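Local coordinates for putative gdp-fucose protein o-fucosyltransferase 1 (Caenorhabditis elegans, PDB 3ZY2) that is a putative protein O-fucosyltransferase, a member of the GT-B clan of glycosyltransferases, with guanosine-5'-diphosphate bound in its pocket, at residues E60-Y71 with I187-I197; F20-L28 with T335-E343. All coordinates share one frame; numbering follows the deposited sequence.

Interaction 1: residues E60-Y71 with I187-I197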
loop_
_atom_site.group_PDB
_atom_site.type_symbol
_atom_site.label_atom_id
_atom_site.label_comp_id
_atom_site.label_asym_id
_atom_site.label_seq_id
_atom_site.Cartn_x
_atom_site.Cartn_y
_atom_site.Cartn_z
ATOM N N GLU A 60 22.794 0.247 -16.688
ATOM C CA GLU A 60 24.182 0.451 -17.130
ATOM C C GLU A 60 24.355 1.567 -18.175
ATOM O O GLU A 60 25.478 1.986 -18.450
ATOM C CB GLU A 60 24.782 -0.867 -17.660
ATOM C CG GLU A 60 24.066 -1.423 -18.868
ATOM C CD GLU A 60 22.971 -2.424 -18.522
ATOM O OE1 GLU A 60 22.359 -2.340 -17.420
ATOM O OE2 GLU A 60 22.716 -3.304 -19.392
ATOM N N PHE A 61 23.253 2.051 -18.738
ATOM C CA PHE A 61 23.305 3.241 -19.587
ATOM C C PHE A 61 23.667 4.451 -18.730
ATOM O O PHE A 61 24.368 5.362 -19.185
ATOM C CB PHE A 61 21.965 3.444 -20.286
ATOM C CG PHE A 61 22.008 4.447 -21.409
ATOM C CD1 PHE A 61 22.746 4.187 -22.554
ATOM C CD2 PHE A 61 21.303 5.648 -21.311
ATOM C CE1 PHE A 61 22.793 5.109 -23.612
ATOM C CE2 PHE A 61 21.335 6.573 -22.358
ATOM C CZ PHE A 61 22.085 6.298 -23.500
ATOM N N LEU A 62 23.233 4.420 -17.471
ATOM C CA LEU A 62 23.367 5.570 -16.556
ATOM C C LEU A 62 24.502 5.420 -15.555
ATOM O O LEU A 62 25.198 6.380 -15.275
ATOM C CB LEU A 62 22.062 5.796 -15.790
ATOM C CG LEU A 62 20.834 6.067 -16.658
ATOM C CD1 LEU A 62 19.646 6.296 -15.785
ATOM C CD2 LEU A 62 21.078 7.295 -17.573
ATOM N N PHE A 63 24.650 4.229 -14.988
ATOM C CA PHE A 63 25.612 3.981 -13.901
ATOM C C PHE A 63 26.506 2.779 -14.180
ATOM O O PHE A 63 26.195 1.935 -15.029
ATOM C CB PHE A 63 24.847 3.715 -12.608
ATOM C CG PHE A 63 24.032 4.869 -12.109
ATOM C CD1 PHE A 63 24.647 6.040 -11.729
ATOM C CD2 PHE A 63 22.658 4.752 -11.964
ATOM C CE1 PHE A 63 23.910 7.105 -11.223
ATOM C CE2 PHE A 63 21.905 5.810 -11.449
ATOM C CZ PHE A 63 22.538 6.990 -11.075
ATOM N N GLN A 64 27.612 2.674 -13.442
ATOM C CA GLN A 64 28.602 1.594 -13.674
ATOM C C GLN A 64 28.283 0.371 -12.830
ATOM O O GLN A 64 28.210 0.453 -11.617
ATOM C CB GLN A 64 30.036 2.087 -13.409
ATOM C CG GLN A 64 30.435 3.164 -14.385
ATOM C CD GLN A 64 31.872 3.595 -14.271
ATOM O OE1 GLN A 64 32.757 2.806 -13.921
ATOM N NE2 GLN A 64 32.117 4.880 -14.558
ATOM N N VAL A 65 28.082 -0.769 -13.493
ATOM C CA VAL A 65 27.792 -2.017 -12.796
ATOM C C VAL A 65 28.923 -2.394 -11.835
ATOM O O VAL A 65 28.665 -2.786 -10.693
ATOM C CB VAL A 65 27.492 -3.154 -13.788
ATOM C CG1 VAL A 65 27.338 -4.489 -13.041
ATOM C CG2 VAL A 65 26.239 -2.831 -14.599
ATOM N N GLY A 66 30.174 -2.236 -12.274
ATOM C CA GLY A 66 31.327 -2.553 -11.429
ATOM C C GLY A 66 31.326 -1.858 -10.082
ATOM O O GLY A 66 31.678 -2.464 -9.059
ATOM N N THR A 67 30.894 -0.605 -10.065
ATOM C CA THR A 67 30.902 0.172 -8.843
ATOM C C THR A 67 29.782 -0.231 -7.879
ATOM O O THR A 67 30.021 -0.383 -6.689
ATOM C CB THR A 67 30.884 1.670 -9.151
ATOM O OG1 THR A 67 32.026 1.983 -9.976
ATOM C CG2 THR A 67 30.999 2.471 -7.868
ATOM N N VAL A 68 28.577 -0.443 -8.399
ATOM C CA VAL A 68 27.480 -0.832 -7.528
ATOM C C VAL A 68 27.701 -2.225 -6.923
ATOM O O VAL A 68 27.308 -2.474 -5.782
ATOM C CB VAL A 68 26.109 -0.664 -8.225
ATOM C CG1 VAL A 68 25.826 -1.772 -9.243
ATOM C CG2 VAL A 68 25.004 -0.619 -7.182
ATOM N N ALA A 69 28.374 -3.094 -7.681
ATOM C CA ALA A 69 28.716 -4.442 -7.228
ATOM C C ALA A 69 29.634 -4.423 -6.009
ATOM O O ALA A 69 29.734 -5.426 -5.291
ATOM C CB ALA A 69 29.353 -5.231 -8.367
ATOM N N LYS A 70 30.294 -3.298 -5.758
ATOM C CA LYS A 70 31.178 -3.198 -4.579
ATOM C C LYS A 70 30.353 -3.059 -3.303
ATOM O O LYS A 70 30.856 -3.263 -2.181
ATOM C CB LYS A 70 32.151 -2.038 -4.731
ATOM C CG LYS A 70 33.012 -2.124 -5.985
ATOM C CD LYS A 70 34.343 -2.773 -5.726
ATOM C CE LYS A 70 35.346 -2.416 -6.840
ATOM N NZ LYS A 70 35.572 -0.947 -7.005
ATOM N N TYR A 71 29.070 -2.750 -3.473
ATOM C CA TYR A 71 28.171 -2.687 -2.337
ATOM C C TYR A 71 27.470 -4.016 -2.059
ATOM O O TYR A 71 27.421 -4.480 -0.906
ATOM C CB TYR A 71 27.144 -1.552 -2.489
ATOM C CG TYR A 71 26.193 -1.532 -1.325
ATOM C CD1 TYR A 71 26.640 -1.174 -0.039
ATOM C CD2 TYR A 71 24.868 -1.943 -1.474
ATOM C CE1 TYR A 71 25.780 -1.197 1.041
ATOM C CE2 TYR A 71 24.004 -1.968 -0.394
ATOM C CZ TYR A 71 24.466 -1.596 0.858
ATOM O OH TYR A 71 23.594 -1.625 1.924
ATOM N N ILE A 187 24.894 5.102 0.436
ATOM C CA ILE A 187 24.941 4.143 -0.662
ATOM C C ILE A 187 25.121 4.848 -2.021
ATOM O O ILE A 187 25.586 4.228 -2.972
ATOM C CB ILE A 187 23.707 3.189 -0.600
ATOM C CG1 ILE A 187 23.759 2.431 0.727
ATOM C CG2 ILE A 187 23.663 2.190 -1.799
ATOM C CD1 ILE A 187 22.533 1.545 0.979
ATOM N N GLN A 188 24.807 6.149 -2.098
ATOM C CA GLN A 188 25.041 6.900 -3.326
ATOM C C GLN A 188 26.515 6.839 -3.768
ATOM O O GLN A 188 26.821 6.992 -4.949
ATOM C CB GLN A 188 24.589 8.346 -3.138
ATOM C CG GLN A 188 24.522 9.164 -4.449
ATOM C CD GLN A 188 23.208 9.008 -5.216
ATOM O OE1 GLN A 188 22.119 9.074 -4.641
ATOM N NE2 GLN A 188 23.303 8.824 -6.536
ATOM N N LYS A 189 27.415 6.555 -2.816
ATOM C CA LYS A 189 28.850 6.364 -3.132
ATOM C C LYS A 189 29.038 5.342 -4.277
ATOM O O LYS A 189 29.948 5.457 -5.113
ATOM C CB LYS A 189 29.601 5.912 -1.867
ATOM C CG LYS A 189 31.023 5.484 -2.108
ATOM C CD LYS A 189 31.670 5.057 -0.799
ATOM C CE LYS A 189 32.730 3.989 -1.025
ATOM N NZ LYS A 189 33.853 4.451 -1.890
ATOM N N TYR A 190 28.127 4.367 -4.322
ATOM C CA TYR A 190 28.237 3.231 -5.227
ATOM C C TYR A 190 27.465 3.418 -6.511
ATOM O O TYR A 190 27.417 2.503 -7.330
ATOM C CB TYR A 190 27.804 1.935 -4.520
ATOM C CG TYR A 190 28.594 1.685 -3.268
ATOM C CD1 TYR A 190 29.868 1.168 -3.347
ATOM C CD2 TYR A 190 28.070 1.998 -2.025
ATOM C CE1 TYR A 190 30.623 0.941 -2.198
ATOM C CE2 TYR A 190 28.799 1.764 -0.868
ATOM C CZ TYR A 190 30.075 1.247 -0.978
ATOM O OH TYR A 190 30.807 1.019 0.163
ATOM N N LEU A 191 26.896 4.604 -6.695
ATOM C CA LEU A 191 26.268 4.958 -7.992
ATOM C C LEU A 191 27.182 5.947 -8.697
ATOM O O LEU A 191 27.185 7.145 -8.394
ATOM C CB LEU A 191 24.861 5.538 -7.808
ATOM C CG LEU A 191 23.853 4.629 -7.082
ATOM C CD1 LEU A 191 22.471 5.224 -7.115
ATOM C CD2 LEU A 191 23.806 3.198 -7.591
ATOM N N ARG A 192 27.959 5.420 -9.640
ATOM C CA ARG A 192 28.967 6.187 -10.372
ATOM C C ARG A 192 28.482 6.288 -11.809
ATOM O O ARG A 192 28.186 5.270 -12.428
ATOM C CB ARG A 192 30.301 5.444 -10.331
ATOM C CG ARG A 192 31.395 6.154 -11.132
ATOM C CD ARG A 192 32.744 5.524 -10.907
ATOM N NE ARG A 192 33.151 5.648 -9.501
ATOM C CZ ARG A 192 34.208 5.048 -8.965
ATOM N NH1 ARG A 192 35.001 4.271 -9.702
ATOM N NH2 ARG A 192 34.471 5.228 -7.680
ATOM N N TRP A 193 28.406 7.506 -12.347
ATOM C CA TRP A 193 27.924 7.689 -13.718
ATOM C C TRP A 193 28.704 6.862 -14.712
ATOM O O TRP A 193 29.928 6.712 -14.608
ATOM C CB TRP A 193 27.932 9.165 -14.149
ATOM C CG TRP A 193 27.100 9.990 -13.214
ATOM C CD1 TRP A 193 27.559 10.813 -12.220
ATOM C CD2 TRP A 193 25.671 10.006 -13.128
ATOM N NE1 TRP A 193 26.499 11.361 -11.540
ATOM C CE2 TRP A 193 25.329 10.883 -12.071
ATOM C CE3 TRP A 193 24.639 9.372 -13.842
ATOM C CZ2 TRP A 193 23.991 11.134 -11.701
ATOM C CZ3 TRP A 193 23.311 9.631 -13.486
ATOM C CH2 TRP A 193 23.004 10.520 -12.429
ATOM N N SER A 194 27.982 6.354 -15.711
ATOM C CA SER A 194 28.617 5.598 -16.787
ATOM C C SER A 194 29.736 6.434 -17.394
ATOM O O SER A 194 29.723 7.691 -17.336
ATOM C CB SER A 194 27.583 5.248 -17.854
ATOM O OG SER A 194 27.066 6.443 -18.446
ATOM N N SER A 195 30.717 5.763 -17.971
ATOM C CA SER A 195 31.817 6.480 -18.586
ATOM C C SER A 195 31.318 7.463 -19.647
ATOM O O SER A 195 31.857 8.559 -19.772
ATOM C CB SER A 195 32.824 5.492 -19.160
ATOM O OG SER A 195 32.231 4.749 -20.198
ATOM N N ARG A 196 30.280 7.091 -20.385
ATOM C CA ARG A 196 29.726 7.980 -21.418
ATOM C C ARG A 196 29.256 9.304 -20.807
ATOM O O ARG A 196 29.542 10.383 -21.347
ATOM C CB ARG A 196 28.588 7.271 -22.139
ATOM C CG ARG A 196 27.949 8.075 -23.276
ATOM C CD ARG A 196 26.688 7.359 -23.766
ATOM N NE ARG A 196 25.778 7.054 -22.659
ATOM C CZ ARG A 196 24.826 7.869 -22.208
ATOM N NH1 ARG A 196 24.607 9.053 -22.774
ATOM N NH2 ARG A 196 24.091 7.503 -21.177
ATOM N N ILE A 197 28.496 9.225 -19.717
ATOM C CA ILE A 197 27.988 10.431 -19.063
ATOM C C ILE A 197 29.104 11.235 -18.424
ATOM O O ILE A 197 29.133 12.480 -18.501
ATOM C CB ILE A 197 26.904 10.058 -18.026
ATOM C CG1 ILE A 197 25.656 9.625 -18.787
ATOM C CG2 ILE A 197 26.616 11.243 -17.117
ATOM C CD1 ILE A 197 24.585 8.959 -17.942
HETATM O O HOH W 1 27.351 2.662 -10.167
HETATM O O HOH W 2 35.102 3.239 -12.299
#

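Interaction 2: residues F20-L28 with T335-E343. With GDP (guanosine-5'-diphosphate), chain C.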
loop_
_atom_site.group_PDB
_atom_site.type_symbol
_atom_site.label_atom_id
_atom_site.label_comp_id
_atom_site.label_asym_id
_atom_site.label_seq_id
_atom_site.Cartn_x
_atom_site.Cartn_y
_atom_site.Cartn_z
ATOM N N PHE A 20 12.958 10.457 -11.956
ATOM C CA PHE A 20 14.289 9.883 -11.659
ATOM C C PHE A 20 14.767 10.062 -10.232
ATOM O O PHE A 20 15.309 9.112 -9.627
ATOM C CB PHE A 20 15.331 10.424 -12.630
ATOM C CG PHE A 20 16.649 9.712 -12.576
ATOM C CD1 PHE A 20 16.732 8.351 -12.876
ATOM C CD2 PHE A 20 17.818 10.411 -12.284
ATOM C CE1 PHE A 20 17.962 7.693 -12.856
ATOM C CE2 PHE A 20 19.042 9.788 -12.263
ATOM C CZ PHE A 20 19.138 8.426 -12.541
ATOM N N GLY A 21 14.546 11.244 -9.669
ATOM C CA GLY A 21 14.983 11.462 -8.290
ATOM C C GLY A 21 14.271 10.537 -7.320
ATOM O O GLY A 21 14.892 10.011 -6.403
ATOM N N ASN A 22 12.975 10.328 -7.511
ATOM C CA ASN A 22 12.235 9.378 -6.658
ATOM C C ASN A 22 12.716 7.934 -6.846
ATOM O O ASN A 22 12.834 7.172 -5.871
ATOM C CB ASN A 22 10.714 9.410 -6.949
ATOM C CG ASN A 22 10.010 10.724 -6.552
ATOM O OD1 ASN A 22 8.784 10.806 -6.688
ATOM N ND2 ASN A 22 10.749 11.731 -6.096
ATOM N N GLN A 23 13.040 7.565 -8.084
ATOM C CA GLN A 23 13.433 6.199 -8.407
ATOM C C GLN A 23 14.775 5.889 -7.770
ATOM O O GLN A 23 14.963 4.807 -7.185
ATOM C CB GLN A 23 13.551 6.030 -9.905
ATOM C CG GLN A 23 12.204 6.134 -10.616
ATOM C CD GLN A 23 12.364 6.287 -12.098
ATOM O OE1 GLN A 23 13.287 5.721 -12.701
ATOM N NE2 GLN A 23 11.466 7.087 -12.717
ATOM N N VAL A 24 15.719 6.833 -7.883
ATOM C CA VAL A 24 17.032 6.648 -7.267
ATOM C C VAL A 24 16.897 6.611 -5.744
ATOM O O VAL A 24 17.538 5.803 -5.092
ATOM C CB VAL A 24 18.026 7.738 -7.706
ATOM C CG1 VAL A 24 19.350 7.611 -6.953
ATOM C CG2 VAL A 24 18.284 7.624 -9.215
ATOM N N ASP A 25 16.050 7.480 -5.186
ATOM C CA ASP A 25 15.827 7.560 -3.728
ATOM C C ASP A 25 15.376 6.198 -3.163
ATOM O O ASP A 25 15.917 5.714 -2.154
ATOM C CB ASP A 25 14.817 8.679 -3.447
ATOM C CG ASP A 25 15.004 9.300 -2.095
ATOM O OD1 ASP A 25 16.169 9.529 -1.695
ATOM O OD2 ASP A 25 13.988 9.553 -1.434
ATOM N N GLN A 26 14.443 5.551 -3.857
ATOM C CA GLN A 26 13.976 4.230 -3.412
ATOM C C GLN A 26 15.018 3.161 -3.739
ATOM O O GLN A 26 15.209 2.223 -2.965
ATOM C CB GLN A 26 12.627 3.890 -4.059
ATOM C CG GLN A 26 11.470 4.661 -3.444
ATOM C CD GLN A 26 10.141 4.018 -3.777
ATOM O OE1 GLN A 26 9.721 4.027 -4.925
ATOM N NE2 GLN A 26 9.479 3.441 -2.775
ATOM N N PHE A 27 15.734 3.303 -4.853
ATOM C CA PHE A 27 16.757 2.310 -5.245
ATOM C C PHE A 27 17.859 2.134 -4.174
ATOM O O PHE A 27 18.271 1.020 -3.896
ATOM C CB PHE A 27 17.326 2.713 -6.623
ATOM C CG PHE A 27 18.435 1.859 -7.113
ATOM C CD1 PHE A 27 18.374 0.468 -7.084
ATOM C CD2 PHE A 27 19.542 2.459 -7.699
ATOM C CE1 PHE A 27 19.448 -0.310 -7.583
ATOM C CE2 PHE A 27 20.599 1.691 -8.210
ATOM C CZ PHE A 27 20.545 0.290 -8.132
ATOM N N LEU A 28 18.284 3.233 -3.543
ATOM C CA LEU A 28 19.244 3.147 -2.416
ATOM C C LEU A 28 18.720 2.227 -1.321
ATOM O O LEU A 28 19.466 1.393 -0.801
ATOM C CB LEU A 28 19.507 4.529 -1.827
ATOM C CG LEU A 28 20.094 5.539 -2.809
ATOM C CD1 LEU A 28 20.319 6.838 -2.034
ATOM C CD2 LEU A 28 21.366 5.032 -3.441
ATOM N N THR A 335 14.149 15.826 -4.844
ATOM C CA THR A 335 14.925 14.581 -4.800
ATOM C C THR A 335 15.970 14.501 -5.919
ATOM O O THR A 335 16.906 13.701 -5.846
ATOM C CB THR A 335 14.060 13.303 -4.842
ATOM O OG1 THR A 335 13.356 13.246 -6.093
ATOM C CG2 THR A 335 13.080 13.298 -3.679
ATOM N N PHE A 336 15.796 15.323 -6.955
ATOM C CA PHE A 336 16.772 15.439 -8.029
ATOM C C PHE A 336 18.037 16.149 -7.495
ATOM O O PHE A 336 19.163 15.663 -7.653
ATOM C CB PHE A 336 16.095 16.161 -9.200
ATOM C CG PHE A 336 16.874 16.158 -10.482
ATOM C CD1 PHE A 336 16.719 15.112 -11.402
ATOM C CD2 PHE A 336 17.680 17.243 -10.826
ATOM C CE1 PHE A 336 17.425 15.126 -12.616
ATOM C CE2 PHE A 336 18.368 17.275 -12.062
ATOM C CZ PHE A 336 18.236 16.228 -12.945
ATOM N N SER A 337 17.840 17.284 -6.812
ATOM C CA SER A 337 18.944 17.916 -6.072
ATOM C C SER A 337 19.558 16.946 -5.069
ATOM O O SER A 337 20.772 16.991 -4.837
ATOM C CB SER A 337 18.495 19.189 -5.333
ATOM O OG SER A 337 18.580 20.357 -6.160
ATOM N N HIS A 338 18.729 16.062 -4.490
ATOM C CA HIS A 338 19.225 15.179 -3.406
ATOM C C HIS A 338 20.242 14.182 -3.961
ATOM O O HIS A 338 21.221 13.850 -3.289
ATOM C CB HIS A 338 18.051 14.475 -2.704
ATOM C CG HIS A 338 18.353 13.902 -1.340
ATOM N ND1 HIS A 338 19.548 14.026 -0.652
ATOM C CD2 HIS A 338 17.529 13.195 -0.531
ATOM C CE1 HIS A 338 19.438 13.409 0.520
ATOM N NE2 HIS A 338 18.231 12.888 0.606
ATOM N N ILE A 339 20.046 13.752 -5.210
ATOM C CA ILE A 339 21.055 12.923 -5.885
ATOM C C ILE A 339 22.416 13.636 -5.855
ATOM O O ILE A 339 23.434 13.041 -5.485
ATOM C CB ILE A 339 20.672 12.658 -7.364
ATOM C CG1 ILE A 339 19.484 11.695 -7.435
ATOM C CG2 ILE A 339 21.905 12.049 -8.078
ATOM C CD1 ILE A 339 18.898 11.582 -8.837
ATOM N N VAL A 340 22.422 14.914 -6.221
ATOM C CA VAL A 340 23.674 15.669 -6.285
ATOM C C VAL A 340 24.280 15.806 -4.885
ATOM O O VAL A 340 25.481 15.604 -4.711
ATOM C CB VAL A 340 23.489 17.078 -6.856
ATOM C CG1 VAL A 340 24.850 17.767 -6.983
ATOM C CG2 VAL A 340 22.815 17.045 -8.214
ATOM N N LYS A 341 23.458 16.181 -3.907
ATOM C CA LYS A 341 23.930 16.347 -2.526
ATOM C C LYS A 341 24.598 15.066 -2.023
ATOM O O LYS A 341 25.718 15.125 -1.486
ATOM C CB LYS A 341 22.753 16.722 -1.604
ATOM C CG LYS A 341 23.129 16.872 -0.132
ATOM C CD LYS A 341 24.223 17.935 0.034
ATOM C CE LYS A 341 24.346 18.463 1.466
ATOM N NZ LYS A 341 24.569 17.385 2.492
ATOM N N ARG A 342 23.948 13.915 -2.213
ATOM C CA ARG A 342 24.523 12.638 -1.770
ATOM C C ARG A 342 25.809 12.262 -2.508
ATOM O O ARG A 342 26.747 11.707 -1.903
ATOM C CB ARG A 342 23.498 11.507 -1.918
ATOM C CG ARG A 342 22.297 11.683 -1.000
ATOM C CD ARG A 342 21.370 10.463 -1.028
ATOM N NE ARG A 342 20.920 10.137 -2.381
ATOM C CZ ARG A 342 19.663 10.246 -2.798
ATOM N NH1 ARG A 342 18.708 10.694 -1.987
ATOM N NH2 ARG A 342 19.360 9.871 -4.033
ATOM N N GLU A 343 25.850 12.552 -3.805
ATOM C CA GLU A 343 27.051 12.259 -4.574
ATOM C C GLU A 343 28.199 13.112 -4.047
ATOM O O GLU A 343 29.318 12.620 -3.803
ATOM C CB GLU A 343 26.812 12.489 -6.074
ATOM C CG GLU A 343 28.099 12.194 -6.873
ATOM C CD GLU A 343 27.900 12.141 -8.377
ATOM O OE1 GLU A 343 26.743 12.009 -8.801
ATOM O OE2 GLU A 343 28.915 12.184 -9.110
HETATM P PB GDP C . 11.695 16.040 -7.790
HETATM O O1B GDP C . 12.568 17.157 -8.229
HETATM O O2B GDP C . 11.785 15.169 -6.496
HETATM O O3B GDP C . 10.370 15.776 -8.733
HETATM O O3A GDP C . 12.704 15.117 -8.832
HETATM P PA GDP C . 12.235 13.732 -9.733
HETATM O O1A GDP C . 13.846 13.736 -10.398
HETATM O O2A GDP C . 11.671 12.664 -9.180
HETATM O "O5'" GDP C . 11.071 14.756 -10.636
HETATM C "C5'" GDP C . 11.993 15.437 -11.232
HETATM C "C4'" GDP C . 12.064 15.704 -12.549
HETATM O "O4'" GDP C . 11.791 16.738 -13.407
HETATM C "C3'" GDP C . 13.311 15.182 -12.865
HETATM O "O3'" GDP C . 13.727 13.555 -13.307
HETATM C "C2'" GDP C . 13.798 15.647 -14.953
HETATM O "O2'" GDP C . 13.041 14.735 -15.616
HETATM C "C1'" GDP C . 13.080 16.940 -14.607
HETATM N N9 GDP C . 13.966 17.704 -14.076
HETATM C C8 GDP C . 13.994 18.355 -12.371
HETATM N N7 GDP C . 15.099 18.936 -12.715
HETATM C C5 GDP C . 15.771 18.962 -13.797
HETATM C C6 GDP C . 17.161 19.530 -14.672
HETATM O O6 GDP C . 17.761 20.179 -13.950
HETATM N N1 GDP C . 17.070 19.104 -15.657
HETATM C C2 GDP C . 16.422 18.397 -16.448
HETATM N N2 GDP C . 16.529 18.115 -17.398
HETATM N N3 GDP C . 15.071 17.660 -16.100
HETATM C C4 GDP C . 14.862 18.039 -14.723
HETATM O O HOH W 3 16.955 11.038 -4.941
#

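Interaction 1: residues E60-Y71 with I187-I197
F63, just after helix 59-62 in the N-terminal half of this GT-B fold, meets W193, on the linker that leads into helix 195-208, in a single antiparallel beta bridge. Their CA atoms lie 4.4 Å apart as a non-hydrogen-bonded pair, flanked by S194 N to L62 O and Q64 N to R192 O. Both rings leave the bridge on the same side and form an offset stack, the F63 centroid 4.6 Å from that of the W193 six-membered ring, planes at 29°. L191 CB sits over a face of the F63 ring, and W193 NE1 is hydrogen-bonded to E343 OE1.

Q64 is worth following atom by atom. With CG anti to its carbonyl carbon (chi1 -64°) and the chain extended beyond, it runs along the partner backbone: CB lies 3.8 Å from R192 O, and CG is 3.6 Å from W193 O. CD passes R192 CD, and NE2 then donates to W193 O at 2.9 Å. Its other tip atom, OE1, accepts a hydrogen bond from a water that itself accepts from R192 NH1, so the amide is tethered at both ends.

Beyond the bridge, F61 O is gripped from opposite faces of its carbonyl plane by S194 OG and R196 NH2. The same guanidinium lies flat on the F61 ring, planes 14° apart and CZ 3.7 Å from the ring centroid, a stacked cation-pi contact. S194 OG, at the N-cap of helix 195-208, also accepts a weak bond from I197 N.

Next to the bridge, another water donates to Q64 O and Y190 O and accepts from R192 N. Farther along, Y71 CB rests over the Y190 ring, 3.8 Å from its centroid, while I187 CG1 lies over a face of the Y71 ring.

Interaction 2: residues F20-L28 with T335-E343
G21 and F336 bring the two helices together, their CA atoms 4.4 Å apart. As G21 has no side chain, the axes of 20-28 and 335-343 come within 8.0 Å, crossing at 50°. This is the nucleotide cleft of the GT-B fold, where the N-terminal ends of two helices, one from each half of the protein, meet at the diphosphate.

Three backbone amides grip the diphosphate of guanosine-5'-diphosphate: G21 N reaches O1A at 2.7 Å, N22 N reaches O2A at 3.2 Å, and T335 N binds O2B at 3.0 Å. T335 OG1 also donates a hydrogen bond to O2B and accepts a weak one from N22 ND2, linking the helices beside the phosphate. The F336 ring lies with one face against the guanine, near C5 and N7; S334, H217, R219 and D313 also hydrogen-bond the nucleotide.

Apolar packing is modest. I339 CD1 comes to 3.8 Å from F20 CD2 and also touches V24 CG2.

The charged interaction pairs R342 with D25. The arginine chain bends at chi3 (-56°) and swings the guanidinium between the helices, where L28 CD1 lies over one face, 3.4 Å from NE. NH1 forms a salt bridge with D25 OD1 at 2.8 Å, though the hydrogen-bond geometry is weak, and D25 OD1 is also bonded to S180. NH2 donates to a water that in turn donates to G21 O and T335 O, while NE is bonded to Q188.

Every nitrogen of this buried guanidinium thus has a partner, and the D25 carboxylate would be expected to offset its charge. At the other end of the contact, the helix N termini present amides, and probably the positive ends of their dipoles, to the phosphates.

From the N terminus, the chain passes through helix 20-37, which carries the first half of interaction 2, and then through 60-71, the first half of interaction 1. Interaction 1 closes at 187-197, where helix 195-208 begins and leads into the second parallel sheet. The chain must run through four of that sheet's five strands to 335-343 before interaction 2 closes, so interaction 1 is nested within its loop. Their centres lie about 14 Å apart and they touch directly, 187-197 reaching both helices of interaction 2. Interaction 2 joins the two halves at the nucleotide; interaction 1 fastens the linker to the N-terminal half farther off.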